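Gamma-resorcylate decarboxylase (Polaromonas, PDB 4QRO) probably catalyses the manganese-dependent decarboxylation of gamma-resorcylate (2,6-dihydroxybenzoate) to resorcinol, as a member of the amidohydrolase family. Local coordinates at residues T16-D19 with S20-F23; D28-E31 with L32-R35; A180-L183 with G184-A188. All blocks are in the same frame, centred on the assembly; numbering follows the deposited sequence.

Contact 1 of 3, residues T16-D19 with S20-F23; sequences TLMD and SAGF
The ring of Phe23 meets the backbone of Asp19 edge-on. Its CE2 lies 3.5 Å from Asp19 O, near the ring plane, so a C-H edge and not the pi face points at the carbonyl oxygen. Ser20 CA also borders this edge. On another side of the chain the methyl group CE of Met18 comes within 3.8 Å of Ala21 CB, in one of the two conformers of Ala21. The Met18 chain is bent at chi2 and chi3 (-43° and -70°), and this folds its end back along the backbone to that methyl.

Two backbone bonds hold these groups in place, each spanning three residues. Ser20 N donates to Leu17 O at 3.1 Å and is nearly straight. Ala21 N donates to Met18 O at 3.2 Å along a more bent path. Both donors stand above the plane of the carbonyl they use. Asp19 N to Thr16 O, at 3.1 Å, starts the series.

Beyond them Phe23 N bonds to Ser20 O at 3.2 Å and closes a turn. Gly22 takes its third position with phi 116°, where a CB would jam against the preceding carbonyl oxygen. Further out, Asn60 bonds to both Ser20 OG and Thr16 OG1 and ties the segment to the loop after strand 52-59. Phe23 itself touches the bound 2-nitrobenzene-1,3-diol. The arrangement is a short helical run followed by a type II beta turn, which delivers an aromatic ring to the inhibitor pocket of this amidohydrolase.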
loop_
_atom_site.group_PDB
_atom_site.type_symbol
_atom_site.label_atom_id
_atom_site.label_comp_id
_atom_site.label_asym_id
_atom_site.label_seq_id
_atom_site.Cartn_x
_atom_site.Cartn_y
_atom_site.Cartn_z
ATOM N N THR A 16 -3.109 2.196 29.729
ATOM C CA THR A 16 -3.033 2.327 28.256
ATOM C C THR A 16 -4.346 2.035 27.566
ATOM O O THR A 16 -4.458 2.188 26.350
ATOM C CB THR A 16 -1.994 1.357 27.641
ATOM O OG1 THR A 16 -2.424 -0.002 27.844
ATOM C CG2 THR A 16 -0.626 1.576 28.249
ATOM N N LEU A 17 -5.342 1.616 28.337
ATOM C CA LEU A 17 -6.614 1.150 27.787
ATOM C C LEU A 17 -7.293 2.109 26.829
ATOM O O LEU A 17 -7.770 1.714 25.745
ATOM C CB LEU A 17 -7.558 0.825 28.941
ATOM C CG LEU A 17 -8.944 0.294 28.605
ATOM C CD1 LEU A 17 -8.862 -1.053 27.892
ATOM C CD2 LEU A 17 -9.799 0.204 29.881
ATOM N N MET A 18 -7.345 3.377 27.219
ATOM C CA MET A 18 -8.112 4.357 26.450
ATOM C C MET A 18 -7.492 4.633 25.075
ATOM O O MET A 18 -8.161 5.172 24.190
ATOM C CB MET A 18 -8.342 5.646 27.276
ATOM C CG MET A 18 -9.168 5.396 28.543
ATOM S SD MET A 18 -10.598 4.289 28.299
ATOM C CE MET A 18 -11.595 5.420 27.306
ATOM N N ASP A 19 -6.245 4.216 24.855
ATOM C CA ASP A 19 -5.666 4.326 23.510
ATOM C C ASP A 19 -6.436 3.547 22.442
ATOM O O ASP A 19 -6.416 3.929 21.271
ATOM C CB ASP A 19 -4.222 3.869 23.532
ATOM C CG ASP A 19 -3.297 4.932 24.032
ATOM O OD1 ASP A 19 -3.775 5.944 24.584
ATOM O OD2 ASP A 19 -2.082 4.751 23.863
ATOM N N SER A 20 -7.120 2.476 22.850
ATOM C CA SER A 20 -7.874 1.622 21.922
ATOM C C SER A 20 -9.330 2.053 21.699
ATOM O O SER A 20 -9.983 1.538 20.795
ATOM C CB SER A 20 -7.822 0.147 22.372
ATOM O OG SER A 20 -6.475 -0.318 22.451
ATOM N N ALA A 21 -9.830 2.927 22.574
ATOM C CA ALA A 21 -11.133 3.547 22.390
ATOM C C ALA A 21 -11.019 4.506 21.225
ATOM O O ALA A 21 -10.084 5.307 21.149
ATOM C CB ALA A 21 -11.576 4.282 23.647
ATOM N N GLY A 22 -11.970 4.401 20.310
ATOM C CA GLY A 22 -11.877 5.086 19.041
ATOM C C GLY A 22 -11.790 4.086 17.907
ATOM O O GLY A 22 -12.240 4.375 16.800
ATOM N N PHE A 23 -11.217 2.904 18.161
ATOM C CA PHE A 23 -11.117 1.886 17.091
ATOM C C PHE A 23 -12.350 1.004 16.875
ATOM O O PHE A 23 -12.366 0.215 15.939
ATOM C CB PHE A 23 -9.843 1.044 17.265
ATOM C CG PHE A 23 -8.588 1.834 17.064
ATOM C CD1 PHE A 23 -8.186 2.215 15.779
ATOM C CD2 PHE A 23 -7.810 2.224 18.148
ATOM C CE1 PHE A 23 -7.028 2.962 15.597
ATOM C CE2 PHE A 23 -6.654 2.966 17.965
ATOM C CZ PHE A 23 -6.262 3.336 16.686
#

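Contact 2 of 3, residues D28-E31 with L32-R35; sequences DWPE and LRSR
In one of its two conformers Arg33 lies over the indole of Trp29, and the two side chains cross at about a right angle. Its CB sits over the six-membered ring, 4.2 Å from the centroid and close to the ring normal, a CH-pi contact. Further out the guanidinium turns toward the five-membered ring. Trp29 CD1 sits over one guanidinium face, offset toward its rim, and the two planes are 57° apart, so they do not stack flat. The bend at chi3 of Arg33 (62°) brings the group round to this position. One water at the edge of both groups accepts from Trp29 NE1 and Arg33 NH1, at 2.9 Å from NE1. A second accepts from Arg33 NE and donates to Pro30 O, 2.7 Å away. Leu32 approaches the indole differently: its CD2 meets the ring edge at CZ3, 3.9 Å away.

All this is built on helix 29-37, where side chains three and four residues apart share a face. Arg33 N donates to Trp29 O at 2.7 Å, and Leu32 N to Asp28 O at 3.1 Å.

Elsewhere on the helix, Glu31 and Arg35 form an i to i+4 salt bridge. Arg35 NE donates to Glu31 OE2 at 2.8 Å, on the anti side of the carboxylate, while NH2 adds a weak bond to the same oxygen. The carboxylate and guanidinium planes are 78° apart, so this is no paired, coplanar grip. Glu31 CG stands opposite its own N, and the bend at chi2 turns OE2 toward Arg35. Arg42 is a second salt-bridge partner of Glu31 OE2. The Arg35 guanidinium also forms a cation-pi contact with Trp236 of the second subunit.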
loop_
_atom_site.group_PDB
_atom_site.type_symbol
_atom_site.label_atom_id
_atom_site.label_comp_id
_atom_site.label_asym_id
_atom_site.label_seq_id
_atom_site.Cartn_x
_atom_site.Cartn_y
_atom_site.Cartn_z
ATOM N N ASP A 28 -19.775 -1.145 21.103
ATOM C CA ASP A 28 -18.870 -2.287 21.183
ATOM C C ASP A 28 -17.711 -2.138 22.163
ATOM O O ASP A 28 -16.963 -3.095 22.384
ATOM C CB ASP A 28 -18.337 -2.612 19.781
ATOM C CG ASP A 28 -19.458 -3.020 18.842
ATOM O OD1 ASP A 28 -20.124 -4.046 19.118
ATOM O OD2 ASP A 28 -19.692 -2.281 17.860
ATOM N N TRP A 29 -17.545 -0.956 22.745
ATOM C CA TRP A 29 -16.436 -0.723 23.684
ATOM C C TRP A 29 -16.458 -1.675 24.909
ATOM O O TRP A 29 -15.403 -2.243 25.296
ATOM C CB TRP A 29 -16.400 0.766 24.100
ATOM C CG TRP A 29 -15.356 1.072 25.124
ATOM C CD1 TRP A 29 -15.559 1.563 26.388
ATOM C CD2 TRP A 29 -13.942 0.884 24.987
ATOM N NE1 TRP A 29 -14.357 1.695 27.038
ATOM C CE2 TRP A 29 -13.349 1.287 26.203
ATOM C CE3 TRP A 29 -13.118 0.413 23.952
ATOM C CZ2 TRP A 29 -11.971 1.218 26.420
ATOM C CZ3 TRP A 29 -11.753 0.346 24.165
ATOM C CH2 TRP A 29 -11.192 0.759 25.392
ATOM N N PRO A 30 -17.646 -1.891 25.521
ATOM C CA PRO A 30 -17.619 -2.804 26.680
ATOM C C PRO A 30 -17.006 -4.159 26.345
ATOM O O PRO A 30 -16.211 -4.685 27.118
ATOM C CB PRO A 30 -19.096 -2.909 27.064
ATOM C CG PRO A 30 -19.658 -1.577 26.633
ATOM C CD PRO A 30 -18.994 -1.344 25.301
ATOM N N GLU A 31 -17.329 -4.717 25.180
ATOM C CA GLU A 31 -16.707 -5.987 24.765
ATOM C C GLU A 31 -15.210 -5.855 24.546
ATOM O O GLU A 31 -14.441 -6.679 25.068
ATOM C CB GLU A 31 -17.341 -6.543 23.476
ATOM C CG GLU A 31 -16.592 -7.734 22.872
ATOM C CD GLU A 31 -16.799 -9.044 23.631
ATOM O OE1 GLU A 31 -17.596 -9.041 24.563
ATOM O OE2 GLU A 31 -16.172 -10.084 23.310
ATOM N N LEU A 32 -14.797 -4.870 23.732
ATOM C CA LEU A 32 -13.387 -4.698 23.430
ATOM C C LEU A 32 -12.554 -4.485 24.692
ATOM O O LEU A 32 -11.493 -5.076 24.837
ATOM C CB LEU A 32 -13.156 -3.512 22.463
ATOM C CG LEU A 32 -11.690 -3.258 22.099
ATOM C CD1 LEU A 32 -11.073 -4.524 21.532
ATOM C CD2 LEU A 32 -11.524 -2.083 21.132
ATOM N N ARG A 33 -13.028 -3.598 25.560
ATOM C CA ARG A 33 -12.440 -3.347 26.882
ATOM C C ARG A 33 -12.188 -4.655 27.646
ATOM O O ARG A 33 -11.078 -4.908 28.182
ATOM C CB ARG A 33 -13.418 -2.444 27.667
ATOM C CG ARG A 33 -13.076 -2.125 29.114
ATOM C CD ARG A 33 -13.936 -0.971 29.634
ATOM N NE ARG A 33 -15.366 -1.281 29.638
ATOM C CZ ARG A 33 -16.331 -0.405 29.905
ATOM N NH1 ARG A 33 -16.048 0.870 30.175
ATOM N NH2 ARG A 33 -17.590 -0.805 29.889
ATOM N N SER A 34 -13.241 -5.458 27.734
ATOM C CA SER A 34 -13.212 -6.736 28.470
ATOM C C SER A 34 -12.197 -7.697 27.862
ATOM O O SER A 34 -11.477 -8.378 28.598
ATOM C CB SER A 34 -14.594 -7.389 28.487
ATOM O OG SER A 34 -14.985 -7.762 27.192
ATOM N N ARG A 35 -12.105 -7.731 26.521
ATOM C CA ARG A 35 -11.092 -8.575 25.853
ATOM C C ARG A 35 -9.696 -8.065 26.115
ATOM O O ARG A 35 -8.777 -8.876 26.359
ATOM C CB ARG A 35 -11.293 -8.608 24.342
ATOM C CG ARG A 35 -12.586 -9.222 23.868
ATOM C CD ARG A 35 -12.719 -9.090 22.337
ATOM N NE ARG A 35 -13.861 -9.780 21.792
ATOM C CZ ARG A 35 -14.095 -9.978 20.500
ATOM N NH1 ARG A 35 -13.270 -9.514 19.562
ATOM N NH2 ARG A 35 -15.156 -10.673 20.150
HETATM O O HOH W 1 -13.580 2.461 29.712
HETATM O O HOH W 2 -16.105 -4.018 29.764
#

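Contact 3 of 3, residues A180-L183 with G184-A188; sequences AWLL and GPTWA. With 38L (2-nitrobenzene-1,3-diol), chain M.
In the loop that carries Pro185 into the inhibitor pocket, Thr186 turns back against the backbone of Trp181, and reaches Leu183 through a water. Thr186 CB lies 3.3 Å from Trp181 O, and two waters extend the link. One donates to Trp181 O at 2.7 Å and also bonds to Thr186 OG1. The other donates to Leu183 O and lies 2.6 Å from Thr186 OG1. This hydroxyl has a further partner in Arg233 of the second subunit. With OG1 beside the backbone N (chi1 -59°), CG2 falls on the far side from that N and points toward Leu182 and the Trp181 ring.

The loop is closed by Ala188 N, which donates to Leu182 O at 3.0 Å and 157°. Trp187, just before it, is at the N-cap position of helix 188-202. Apolar contacts fill in around the bond. Leu182 and Trp187 lie side by side, with Leu182 CD2 3.9 Å from Trp187 CB, and Leu183 CD2 rests on Ala188 CB. Gly184 suits this bend: its phi is 77°, and a CB there would clash with Leu183 O and Pro185 CD.

Pro185 faces the bound 2-nitrobenzene-1,3-diol with the CB-CG side of its ring. CG is 3.3 Å from the hydroxyl oxygen OAH of 38L, a van der Waals contact. A glycine in place of Pro185 would probably open a gap beside OAH and leave the loop backbone freer to turn. Arg229 of the second subunit packs on Pro185 and also hydrogen-bonds to the inhibitor. The segment is thus a tight loop leading into a helix, at the wall of an amidohydrolase active site completed by a neighbouring subunit.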
loop_
_atom_site.group_PDB
_atom_site.type_symbol
_atom_site.label_atom_id
_atom_site.label_comp_id
_atom_site.label_asym_id
_atom_site.label_seq_id
_atom_site.Cartn_x
_atom_site.Cartn_y
_atom_site.Cartn_z
ATOM N N ALA A 180 -12.339 9.896 7.419
ATOM C CA ALA A 180 -11.774 9.285 8.634
ATOM C C ALA A 180 -11.936 7.785 8.619
ATOM O O ALA A 180 -11.229 7.077 9.330
ATOM C CB ALA A 180 -12.418 9.876 9.887
ATOM N N TRP A 181 -12.843 7.306 7.768
ATOM C CA TRP A 181 -13.072 5.891 7.581
ATOM C C TRP A 181 -11.831 5.148 7.043
ATOM O O TRP A 181 -11.745 3.923 7.196
ATOM C CB TRP A 181 -14.307 5.662 6.671
ATOM C CG TRP A 181 -14.154 6.155 5.254
ATOM C CD1 TRP A 181 -14.425 7.418 4.782
ATOM C CD2 TRP A 181 -13.720 5.395 4.120
ATOM N NE1 TRP A 181 -14.176 7.487 3.436
ATOM C CE2 TRP A 181 -13.730 6.269 3.000
ATOM C CE3 TRP A 181 -13.310 4.071 3.941
ATOM C CZ2 TRP A 181 -13.380 5.848 1.723
ATOM C CZ3 TRP A 181 -12.960 3.652 2.670
ATOM C CH2 TRP A 181 -12.991 4.545 1.575
ATOM N N LEU A 182 -10.883 5.878 6.441
ATOM C CA LEU A 182 -9.686 5.269 5.867
ATOM C C LEU A 182 -8.579 5.147 6.921
ATOM O O LEU A 182 -7.600 4.474 6.688
ATOM C CB LEU A 182 -9.169 6.075 4.680
ATOM C CG LEU A 182 -9.924 5.825 3.374
ATOM C CD1 LEU A 182 -9.673 6.943 2.363
ATOM C CD2 LEU A 182 -9.572 4.470 2.810
ATOM N N LEU A 183 -8.716 5.842 8.042
ATOM C CA LEU A 183 -7.691 5.753 9.099
ATOM C C LEU A 183 -7.769 4.404 9.768
ATOM O O LEU A 183 -8.762 3.685 9.641
ATOM C CB LEU A 183 -7.855 6.850 10.142
ATOM C CG LEU A 183 -7.717 8.295 9.675
ATOM C CD1 LEU A 183 -8.181 9.232 10.793
ATOM C CD2 LEU A 183 -6.289 8.615 9.210
ATOM N N GLY A 184 -6.723 4.037 10.484
ATOM C CA GLY A 184 -6.744 2.799 11.234
ATOM C C GLY A 184 -6.539 1.614 10.301
ATOM O O GLY A 184 -5.899 1.760 9.225
ATOM N N PRO A 185 -7.073 0.445 10.675
ATOM C CA PRO A 185 -6.772 -0.776 9.895
ATOM C C PRO A 185 -7.314 -0.793 8.459
ATOM O O PRO A 185 -6.842 -1.572 7.636
ATOM C CB PRO A 185 -7.426 -1.899 10.731
ATOM C CG PRO A 185 -8.492 -1.205 11.517
ATOM C CD PRO A 185 -7.932 0.144 11.845
ATOM N N THR A 186 -8.313 0.014 8.153
ATOM C CA THR A 186 -8.843 0.062 6.779
ATOM C C THR A 186 -7.759 0.292 5.708
ATOM O O THR A 186 -7.773 -0.359 4.658
ATOM C CB THR A 186 -9.932 1.159 6.677
ATOM O OG1 THR A 186 -10.983 0.865 7.602
ATOM C CG2 THR A 186 -10.526 1.227 5.295
ATOM N N TRP A 187 -6.823 1.197 5.999
ATOM C CA TRP A 187 -5.794 1.622 5.061
ATOM C C TRP A 187 -4.581 2.355 5.677
ATOM O O TRP A 187 -3.419 2.017 5.403
ATOM C CB TRP A 187 -6.415 2.520 3.932
ATOM C CG TRP A 187 -5.392 2.759 2.868
ATOM C CD1 TRP A 187 -4.534 3.797 2.771
ATOM C CD2 TRP A 187 -5.050 1.851 1.820
ATOM N NE1 TRP A 187 -3.689 3.615 1.694
ATOM C CE2 TRP A 187 -3.998 2.426 1.091
ATOM C CE3 TRP A 187 -5.559 0.610 1.408
ATOM C CZ2 TRP A 187 -3.435 1.802 -0.026
ATOM C CZ3 TRP A 187 -5.015 0.011 0.287
ATOM C CH2 TRP A 187 -3.944 0.595 -0.401
ATOM N N ALA A 188 -4.826 3.408 6.455
ATOM C CA ALA A 188 -3.743 4.281 6.899
ATOM C C ALA A 188 -2.676 3.563 7.730
ATOM O O ALA A 188 -1.499 3.863 7.589
ATOM C CB ALA A 188 -4.284 5.467 7.676
HETATM O OAK 38L M . -3.460 -4.115 14.171
HETATM N NAG 38L M . -4.575 -3.732 13.947
HETATM O OAJ 38L M . -4.968 -3.728 12.781
HETATM C CAA 38L M . -5.395 -3.306 15.021
HETATM C CAF 38L M . -6.669 -2.833 14.717
HETATM O OAH 38L M . -7.370 -3.393 13.692
HETATM C CAE 38L M . -7.230 -1.791 15.457
HETATM C CAD 38L M . -6.546 -1.252 16.540
HETATM C CAC 38L M . -5.351 -1.833 16.956
HETATM C CAB 38L M . -4.798 -2.885 16.226
HETATM O OAI 38L M . -3.658 -3.485 16.691
HETATM O O HOH W 3 -13.808 2.136 7.280
HETATM O O HOH W 4 -10.374 1.661 10.024
#

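Overall arrangement
The three contacts come one after another along the chain. Contacts 1 and 2 follow strand 4-11, which carries the manganese ligands Glu8 and His10. Contact 3 comes after strand 161-164, which ends in the ligand His164. Such strands fit the (beta/alpha)8 barrel of the amidohydrolase family. The centres of contacts 1 and 2 are about 10 Å apart, and they touch where Trp29 of helix 29-37 packs on Leu17, Met18 and Ala21. Contact 3 is centred about 15 Å from contact 1 and 20 Å from contact 2. Contacts 1 and 3 both supply walls of the inhibitor pocket, while contacts 2 and 3 both meet the second subunit.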